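Local coordinates for erythrocyte membrane protein 1 (Plasmodium falciparum, PDB 2XU0) that probably binds host cell surface receptors, represented here by its N-terminal segment and first Duffy-binding-like domain, which is linked to rosetting, at residues Val385-Leu388 with Glu389-Tyr392. The protein carries 10 engineered substitutions. Numbering follows the deposited sequence.
Sequences VKKL and EEFY
E390 sets CG anti to its own carbonyl carbon (chi1 -72°) and stays extended beyond it, which sends the carboxylate back along the helix to the lysines one turn earlier, K386 and K387. K387 likewise places CG beside its backbone N, and a bend at chi2 (-74°) brings the ammonium round to meet it. K387 NZ lies 2.8 Å from E390 OE1, a salt bridge made on the syn lone pair of that oxygen. K386 comes from the other flank with a straighter chain; its link is long, NZ to E390 OE2 being 3.7 Å, while its CE rests closer to the same oxygen. A water donates to E390 OE2 (2.7 Å) and accepts a weak bond from K387 NZ, closing a small ring. The carboxylate is buried, and W319 of helix 311-338 gives OE1 a second hydrogen bond through its indole N-H, which should help fix its rotation. Glutamate suits this place because it is long enough to reach both lysines: K387 bends to the carboxylate, while K386 runs nearly straight past it and lays its CE by OE2.

On another side of the helix, L388 lays CD1 over one face of the Y392 ring, 4.0 Å from the centroid and 27° off its normal, a CH-pi contact four residues apart. A branched leucine offers a methyl of the right reach, and the flat tyrosine receives it. Beneath these side chains run regular i to i+4 backbone bonds, such as F391 N to K387 O at 2.8 Å. The F391 ring packs on F461, W319 and P457, joining helix 371-407 to its neighbours in the C-terminal part of the Duffy-binding-like domain. With two lysines, a water and an indole N-H around it, the E390 carboxylate is probably kept ionised despite its burial.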
loop_
_atom_site.group_PDB
_atom_site.type_symbol
_atom_site.label_atom_id
_atom_site.label_comp_id
_atom_site.label_asym_id
_atom_site.label_seq_id
_atom_site.Cartn_x
_atom_site.Cartn_y
_atom_site.Cartn_z
ATOM N N VAL A 385 -2.069 19.413 4.373
ATOM C CA VAL A 385 -2.006 19.535 5.827
ATOM C C VAL A 385 -2.390 18.229 6.493
ATOM O O VAL A 385 -1.736 17.825 7.456
ATOM C CB VAL A 385 -2.796 20.768 6.328
ATOM C CG1 VAL A 385 -3.223 20.631 7.785
ATOM C CG2 VAL A 385 -1.974 22.047 6.099
ATOM N N LYS A 386 -3.398 17.549 5.944
ATOM C CA LYS A 386 -3.851 16.254 6.430
ATOM C C LYS A 386 -2.758 15.163 6.162
ATOM O O LYS A 386 -2.580 14.265 6.992
ATOM C CB LYS A 386 -5.140 15.873 5.714
ATOM C CG LYS A 386 -5.782 14.575 6.165
ATOM C CD LYS A 386 -7.055 14.266 5.357
ATOM C CE LYS A 386 -7.457 12.807 5.437
ATOM N NZ LYS A 386 -7.978 12.418 6.783
ATOM N N LYS A 387 -2.077 15.233 4.984
ATOM C CA LYS A 387 -1.054 14.251 4.575
ATOM C C LYS A 387 0.187 14.434 5.444
ATOM O O LYS A 387 0.742 13.454 5.933
ATOM C CB LYS A 387 -0.741 14.394 3.081
ATOM C CG LYS A 387 -1.856 13.852 2.182
ATOM C CD LYS A 387 -1.852 12.330 2.210
ATOM C CE LYS A 387 -3.189 11.717 1.961
ATOM N NZ LYS A 387 -3.120 10.255 2.212
ATOM N N LEU A 388 0.527 15.692 5.758
ATOM C CA LEU A 388 1.637 15.985 6.654
ATOM C C LEU A 388 1.405 15.316 8.000
ATOM O O LEU A 388 2.359 14.776 8.553
ATOM C CB LEU A 388 1.847 17.505 6.838
ATOM C CG LEU A 388 2.984 17.956 7.818
ATOM C CD1 LEU A 388 4.368 17.383 7.414
ATOM C CD2 LEU A 388 3.050 19.471 7.954
ATOM N N GLU A 389 0.168 15.397 8.556
ATOM C CA GLU A 389 -0.124 14.814 9.861
ATOM C C GLU A 389 0.017 13.295 9.813
ATOM O O GLU A 389 0.682 12.721 10.669
ATOM C CB GLU A 389 -1.487 15.266 10.415
ATOM C CG GLU A 389 -1.885 14.566 11.701
ATOM C CD GLU A 389 -3.096 15.206 12.357
ATOM O OE1 GLU A 389 -4.181 14.585 12.324
ATOM O OE2 GLU A 389 -2.974 16.352 12.851
ATOM N N GLU A 390 -0.577 12.664 8.795
ATOM C CA GLU A 390 -0.464 11.231 8.535
ATOM C C GLU A 390 0.991 10.814 8.473
ATOM O O GLU A 390 1.337 9.745 8.971
ATOM C CB GLU A 390 -1.166 10.893 7.214
ATOM C CG GLU A 390 -2.684 10.972 7.314
ATOM C CD GLU A 390 -3.425 10.681 6.023
ATOM O OE1 GLU A 390 -2.761 10.374 5.012
ATOM O OE2 GLU A 390 -4.657 10.883 5.994
ATOM N N PHE A 391 1.827 11.639 7.823
ATOM C CA PHE A 391 3.257 11.438 7.674
ATOM C C PHE A 391 3.973 11.426 9.038
ATOM O O PHE A 391 4.705 10.473 9.332
ATOM C CB PHE A 391 3.876 12.526 6.752
ATOM C CG PHE A 391 5.384 12.445 6.784
ATOM C CD1 PHE A 391 6.056 11.422 6.110
ATOM C CD2 PHE A 391 6.123 13.305 7.584
ATOM C CE1 PHE A 391 7.443 11.284 6.220
ATOM C CE2 PHE A 391 7.507 13.166 7.692
ATOM C CZ PHE A 391 8.154 12.152 7.011
ATOM N N TYR A 392 3.740 12.454 9.888
ATOM C CA TYR A 392 4.397 12.506 11.214
ATOM C C TYR A 392 3.969 11.332 12.084
ATOM O O TYR A 392 4.803 10.779 12.804
ATOM C CB TYR A 392 4.090 13.823 11.960
ATOM C CG TYR A 392 4.767 15.065 11.417
ATOM C CD1 TYR A 392 6.126 15.064 11.109
ATOM C CD2 TYR A 392 4.100 16.292 11.399
ATOM C CE1 TYR A 392 6.788 16.234 10.734
ATOM C CE2 TYR A 392 4.740 17.460 10.982
ATOM C CZ TYR A 392 6.081 17.425 10.648
ATOM O OH TYR A 392 6.685 18.558 10.191
HETATM O O HOH W 1 -6.058 10.189 3.752
#